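Local atomic coordinates of succinoglycan biosynthesis protein (Bacillus cereus ATCC 14579, PDB entry 3B55), a protein that binds calcium and probably belongs with the erythromycin esterase-like proteins, its reaction being unestablished. Residues Y280-K292 with I319-Y332. The protein carries 1 engineered substitution. Sequence-based numbering, arbitrary orientation.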
loop_
_atom_site.group_PDB
_atom_site.type_symbol
_atom_site.label_atom_id
_atom_site.label_comp_id
_atom_site.label_asym_id
_atom_site.label_seq_id
_atom_site.Cartn_x
_atom_site.Cartn_y
_atom_site.Cartn_z
ATOM N N TYR A 280 -13.724 8.341 -2.631
ATOM C CA TYR A 280 -13.028 7.081 -2.410
ATOM C C TYR A 280 -12.693 6.359 -3.700
ATOM O O TYR A 280 -11.651 5.714 -3.796
ATOM C CB TYR A 280 -13.884 6.190 -1.518
ATOM C CG TYR A 280 -14.212 6.875 -0.226
ATOM C CD1 TYR A 280 -13.287 6.910 0.812
ATOM C CD2 TYR A 280 -15.417 7.556 -0.062
ATOM C CE1 TYR A 280 -13.545 7.603 1.981
ATOM C CE2 TYR A 280 -15.690 8.259 1.108
ATOM C CZ TYR A 280 -14.744 8.278 2.127
ATOM O OH TYR A 280 -14.989 8.960 3.297
ATOM N N LEU A 281 -13.580 6.455 -4.685
ATOM C CA LEU A 281 -13.338 5.811 -5.966
ATOM C C LEU A 281 -12.085 6.445 -6.550
ATOM O O LEU A 281 -11.171 5.747 -6.977
ATOM C CB LEU A 281 -14.514 6.031 -6.922
ATOM C CG LEU A 281 -14.329 5.461 -8.333
ATOM C CD1 LEU A 281 -14.268 3.941 -8.265
ATOM C CD2 LEU A 281 -15.470 5.912 -9.232
ATOM N N LYS A 282 -12.047 7.776 -6.545
ATOM C CA LYS A 282 -10.909 8.506 -7.076
ATOM C C LYS A 282 -9.671 8.262 -6.229
ATOM O O LYS A 282 -8.560 8.234 -6.753
ATOM C CB LYS A 282 -11.195 10.012 -7.123
ATOM C CG LYS A 282 -12.290 10.428 -8.099
ATOM C CD LYS A 282 -12.297 11.943 -8.272
ATOM C CE LYS A 282 -13.521 12.448 -9.019
ATOM N NZ LYS A 282 -14.722 12.518 -8.141
ATOM N N HIS A 283 -9.854 8.086 -4.923
ATOM C CA HIS A 283 -8.708 7.858 -4.056
ATOM C C HIS A 283 -7.938 6.622 -4.492
ATOM O O HIS A 283 -6.745 6.702 -4.761
ATOM C CB HIS A 283 -9.120 7.687 -2.591
ATOM C CG HIS A 283 -7.959 7.474 -1.663
ATOM N ND1 HIS A 283 -7.949 6.494 -0.692
ATOM C CD2 HIS A 283 -6.759 8.100 -1.576
ATOM C CE1 HIS A 283 -6.792 6.521 -0.052
ATOM N NE2 HIS A 283 -6.052 7.486 -0.569
ATOM N N ASP A 284 -8.615 5.481 -4.586
ATOM C CA ASP A 284 -7.911 4.263 -4.968
ATOM C C ASP A 284 -7.586 4.158 -6.450
ATOM O O ASP A 284 -6.751 3.352 -6.840
ATOM C CB ASP A 284 -8.666 3.029 -4.479
ATOM C CG ASP A 284 -8.193 2.578 -3.097
ATOM O OD1 ASP A 284 -7.831 3.455 -2.278
ATOM O OD2 ASP A 284 -8.172 1.354 -2.820
ATOM N N ILE A 285 -8.248 4.957 -7.278
ATOM C CA ILE A 285 -7.923 4.941 -8.690
ATOM C C ILE A 285 -6.503 5.532 -8.741
ATOM O O ILE A 285 -5.619 4.987 -9.392
ATOM C CB ILE A 285 -8.907 5.806 -9.514
ATOM C CG1 ILE A 285 -10.150 4.971 -9.838
ATOM C CG2 ILE A 285 -8.234 6.327 -10.777
ATOM C CD1 ILE A 285 -11.154 5.672 -10.729
ATOM N N ALA A 286 -6.293 6.624 -8.011
ATOM C CA ALA A 286 -4.995 7.288 -7.954
ATOM C C ALA A 286 -3.898 6.368 -7.399
ATOM O O ALA A 286 -2.813 6.289 -7.971
ATOM C CB ALA A 286 -5.095 8.557 -7.095
HETATM N N MSE A 287 -4.167 5.695 -6.282
HETATM C CA MSE A 287 -3.173 4.791 -5.693
HETATM C C MSE A 287 -2.807 3.711 -6.702
HETATM O O MSE A 287 -1.646 3.312 -6.812
HETATM C CB MSE A 287 -3.708 4.130 -4.415
HETATM C CG MSE A 287 -4.061 5.106 -3.295
HETATM SE SE MSE A 287 -3.578 4.454 -1.517
HETATM C CE MSE A 287 -4.986 3.156 -1.270
ATOM N N TYR A 288 -3.817 3.243 -7.428
ATOM C CA TYR A 288 -3.660 2.217 -8.458
ATOM C C TYR A 288 -2.736 2.736 -9.546
ATOM O O TYR A 288 -1.797 2.048 -9.954
ATOM C CB TYR A 288 -5.029 1.887 -9.075
ATOM C CG TYR A 288 -4.992 1.450 -10.525
ATOM C CD1 TYR A 288 -4.353 0.269 -10.907
ATOM C CD2 TYR A 288 -5.616 2.208 -11.517
ATOM C CE1 TYR A 288 -4.339 -0.148 -12.238
ATOM C CE2 TYR A 288 -5.612 1.796 -12.858
ATOM C CZ TYR A 288 -4.971 0.618 -13.210
ATOM O OH TYR A 288 -4.955 0.195 -14.525
ATOM N N GLU A 289 -3.021 3.955 -10.006
ATOM C CA GLU A 289 -2.245 4.597 -11.066
ATOM C C GLU A 289 -0.793 4.791 -10.666
ATOM O O GLU A 289 0.111 4.612 -11.481
ATOM C CB GLU A 289 -2.852 5.962 -11.437
ATOM C CG GLU A 289 -4.253 5.897 -12.028
ATOM C CD GLU A 289 -4.729 7.244 -12.571
ATOM O OE1 GLU A 289 -4.162 8.288 -12.171
ATOM O OE2 GLU A 289 -5.684 7.257 -13.383
ATOM N N ASN A 290 -0.572 5.152 -9.407
ATOM C CA ASN A 290 0.780 5.375 -8.918
ATOM C C ASN A 290 1.549 4.071 -8.798
ATOM O O ASN A 290 2.752 4.035 -9.040
ATOM C CB ASN A 290 0.728 6.113 -7.578
ATOM C CG ASN A 290 0.188 7.526 -7.730
ATOM O OD1 ASN A 290 -0.280 8.147 -6.767
ATOM N ND2 ASN A 290 0.256 8.045 -8.953
ATOM N N ALA A 291 0.848 2.999 -8.434
ATOM C CA ALA A 291 1.470 1.689 -8.310
ATOM C C ALA A 291 1.737 1.149 -9.718
ATOM O O ALA A 291 2.741 0.476 -9.957
ATOM C CB ALA A 291 0.555 0.750 -7.557
ATOM N N LYS A 292 0.833 1.446 -10.648
ATOM C CA LYS A 292 0.993 0.994 -12.031
ATOM C C LYS A 292 2.143 1.751 -12.687
ATOM O O LYS A 292 2.975 1.158 -13.376
ATOM C CB LYS A 292 -0.291 1.217 -12.836
ATOM C CG LYS A 292 -0.148 0.775 -14.280
ATOM C CD LYS A 292 -1.482 0.618 -14.988
ATOM C CE LYS A 292 -1.895 1.887 -15.701
ATOM N NZ LYS A 292 -2.938 1.587 -16.725
ATOM N N ILE A 319 -17.318 1.816 2.280
ATOM C CA ILE A 319 -16.930 3.190 1.950
ATOM C C ILE A 319 -16.411 3.313 0.516
ATOM O O ILE A 319 -16.694 4.295 -0.165
ATOM C CB ILE A 319 -15.844 3.761 2.902
ATOM C CG1 ILE A 319 -14.864 2.667 3.335
ATOM C CG2 ILE A 319 -16.510 4.425 4.093
ATOM C CD1 ILE A 319 -13.737 3.169 4.229
ATOM N N TYR A 320 -15.665 2.312 0.054
ATOM C CA TYR A 320 -15.102 2.326 -1.299
ATOM C C TYR A 320 -15.953 1.622 -2.345
ATOM O O TYR A 320 -16.472 0.528 -2.108
ATOM C CB TYR A 320 -13.715 1.673 -1.293
ATOM C CG TYR A 320 -12.600 2.538 -0.748
ATOM C CD1 TYR A 320 -11.901 3.418 -1.578
ATOM C CD2 TYR A 320 -12.251 2.487 0.600
ATOM C CE1 TYR A 320 -10.875 4.225 -1.078
ATOM C CE2 TYR A 320 -11.232 3.295 1.114
ATOM C CZ TYR A 320 -10.547 4.160 0.269
ATOM O OH TYR A 320 -9.535 4.951 0.772
ATOM N N PRO A 321 -16.127 2.253 -3.515
ATOM C CA PRO A 321 -16.919 1.649 -4.588
ATOM C C PRO A 321 -16.039 0.573 -5.228
ATOM O O PRO A 321 -16.518 -0.481 -5.658
ATOM C CB PRO A 321 -17.172 2.824 -5.534
ATOM C CG PRO A 321 -17.074 4.029 -4.623
ATOM C CD PRO A 321 -15.880 3.676 -3.789
ATOM N N LYS A 322 -14.743 0.877 -5.286
ATOM C CA LYS A 322 -13.720 -0.007 -5.835
ATOM C C LYS A 322 -12.402 0.333 -5.149
ATOM O O LYS A 322 -12.183 1.482 -4.751
ATOM C CB LYS A 322 -13.550 0.206 -7.339
ATOM C CG LYS A 322 -14.782 -0.113 -8.183
ATOM C CD LYS A 322 -14.442 -0.093 -9.677
ATOM C CE LYS A 322 -13.820 -1.410 -10.144
ATOM N NZ LYS A 322 -12.445 -1.268 -10.708
ATOM N N VAL A 323 -11.524 -0.658 -5.021
ATOM C CA VAL A 323 -10.225 -0.466 -4.389
ATOM C C VAL A 323 -9.083 -0.709 -5.372
ATOM O O VAL A 323 -9.255 -1.378 -6.388
ATOM C CB VAL A 323 -10.051 -1.396 -3.180
ATOM C CG1 VAL A 323 -10.825 -0.843 -1.985
ATOM C CG2 VAL A 323 -10.531 -2.779 -3.527
ATOM N N ALA A 324 -7.914 -0.166 -5.047
ATOM C CA ALA A 324 -6.731 -0.275 -5.892
ATOM C C ALA A 324 -6.474 -1.676 -6.421
ATOM O O ALA A 324 -6.127 -1.848 -7.588
ATOM C CB ALA A 324 -5.509 0.227 -5.132
ATOM N N GLY A 325 -6.643 -2.667 -5.550
ATOM C CA GLY A 325 -6.420 -4.055 -5.913
ATOM C C GLY A 325 -7.298 -4.571 -7.033
ATOM O O GLY A 325 -6.899 -5.483 -7.755
ATOM N N GLN A 326 -8.498 -4.020 -7.186
ATOM C CA GLN A 326 -9.371 -4.472 -8.265
ATOM C C GLN A 326 -8.901 -3.906 -9.602
ATOM O O GLN A 326 -8.989 -4.578 -10.632
ATOM C CB GLN A 326 -10.814 -4.048 -8.008
ATOM C CG GLN A 326 -11.456 -4.780 -6.849
ATOM C CD GLN A 326 -12.760 -4.150 -6.439
ATOM O OE1 GLN A 326 -13.832 -4.597 -6.840
ATOM N NE2 GLN A 326 -12.676 -3.085 -5.654
ATOM N N HIS A 327 -8.393 -2.674 -9.576
ATOM C CA HIS A 327 -7.902 -2.026 -10.789
ATOM C C HIS A 327 -6.639 -2.745 -11.218
ATOM O O HIS A 327 -6.419 -2.975 -12.397
ATOM C CB HIS A 327 -7.573 -0.549 -10.533
ATOM C CG HIS A 327 -8.696 0.234 -9.930
ATOM N ND1 HIS A 327 -9.940 0.329 -10.517
ATOM C CD2 HIS A 327 -8.746 1.000 -8.813
ATOM C CE1 HIS A 327 -10.706 1.125 -9.790
ATOM N NE2 HIS A 327 -10.004 1.546 -8.753
ATOM N N LEU A 328 -5.797 -3.087 -10.245
ATOM C CA LEU A 328 -4.555 -3.787 -10.540
ATOM C C LEU A 328 -4.810 -5.166 -11.152
ATOM O O LEU A 328 -4.248 -5.489 -12.196
ATOM C CB LEU A 328 -3.710 -3.921 -9.276
ATOM C CG LEU A 328 -3.060 -2.627 -8.789
ATOM C CD1 LEU A 328 -2.527 -2.812 -7.374
ATOM C CD2 LEU A 328 -1.955 -2.222 -9.745
ATOM N N ALA A 329 -5.648 -5.978 -10.512
ATOM C CA ALA A 329 -5.951 -7.307 -11.046
ATOM C C ALA A 329 -6.557 -7.182 -12.444
ATOM O O ALA A 329 -6.218 -7.937 -13.358
ATOM C CB ALA A 329 -6.929 -8.038 -10.130
ATOM N N GLU A 330 -7.449 -6.209 -12.591
ATOM C CA GLU A 330 -8.136 -5.935 -13.844
ATOM C C GLU A 330 -7.178 -5.554 -14.976
ATOM O O GLU A 330 -7.390 -5.914 -16.134
ATOM C CB GLU A 330 -9.174 -4.825 -13.609
ATOM C CG GLU A 330 -9.878 -4.296 -14.852
ATOM C CD GLU A 330 -11.085 -3.441 -14.497
ATOM O OE1 GLU A 330 -11.012 -2.692 -13.492
ATOM O OE2 GLU A 330 -12.101 -3.514 -15.220
ATOM N N TYR A 331 -6.115 -4.832 -14.649
ATOM C CA TYR A 331 -5.168 -4.440 -15.682
ATOM C C TYR A 331 -4.056 -5.469 -15.883
ATOM O O TYR A 331 -3.675 -5.766 -17.013
ATOM C CB TYR A 331 -4.567 -3.071 -15.355
ATOM C CG TYR A 331 -3.517 -2.608 -16.338
ATOM C CD1 TYR A 331 -2.189 -2.999 -16.202
ATOM C CD2 TYR A 331 -3.857 -1.790 -17.417
ATOM C CE1 TYR A 331 -1.218 -2.593 -17.112
ATOM C CE2 TYR A 331 -2.893 -1.374 -18.338
ATOM C CZ TYR A 331 -1.573 -1.782 -18.178
ATOM O OH TYR A 331 -0.608 -1.391 -19.082
ATOM N N TYR A 332 -3.546 -6.032 -14.794
ATOM C CA TYR A 332 -2.460 -6.999 -14.910
ATOM C C TYR A 332 -2.853 -8.454 -15.105
ATOM O O TYR A 332 -2.120 -9.219 -15.732
ATOM C CB TYR A 332 -1.518 -6.892 -13.704
ATOM C CG TYR A 332 -0.667 -5.642 -13.711
ATOM C CD1 TYR A 332 -1.050 -4.504 -13.002
ATOM C CD2 TYR A 332 0.509 -5.590 -14.453
ATOM C CE1 TYR A 332 -0.277 -3.346 -13.031
ATOM C CE2 TYR A 332 1.284 -4.443 -14.496
ATOM C CZ TYR A 332 0.888 -3.326 -13.787
ATOM O OH TYR A 332 1.650 -2.187 -13.858
HETATM O O HOH W 1 -10.962 3.058 -6.802
HETATM O O HOH W 2 -7.876 -1.338 -14.212
#
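The ring of Y288 fills a hollow on helix 324-332 formed by A324, H327, L328 and Y331, a knob-into-hole fit. The floor is H327 CB, 3.3 Å from the Y288 ring centroid in a CH-pi contact, while L328 CD2 borders the ring's edge. A324 suits the narrow end: its small methyl lets the backbones close to 4.7 Å between the CA atoms of Y288 and A324, and the axes cross at -47°. One turn on, K292 bends at chi3 (92°) to lay CD and NZ over the face of Y331, giving NZ a cation-pi contact. At the other end D284, whose short side chain ends in a carboxylate, receives the backbone N of A324 on OD2 (2.7 Å) at the start of the helix; H309 also bonds this oxygen. Y320 presents a face to the edge of Y280, and its OH meets H283 ND1 at 2.7 Å. A water fills the notch between L281 O, K322 O and H327 NE2. Helix 278-298 lies between helix 324-332 and helix 250-268, which A286 and N290 touch, with M287, modelled as selenomethionine, touching strand 167-172 near E113 of the calcium site, while L328 and Y332 rest on I77 of strand 77-82.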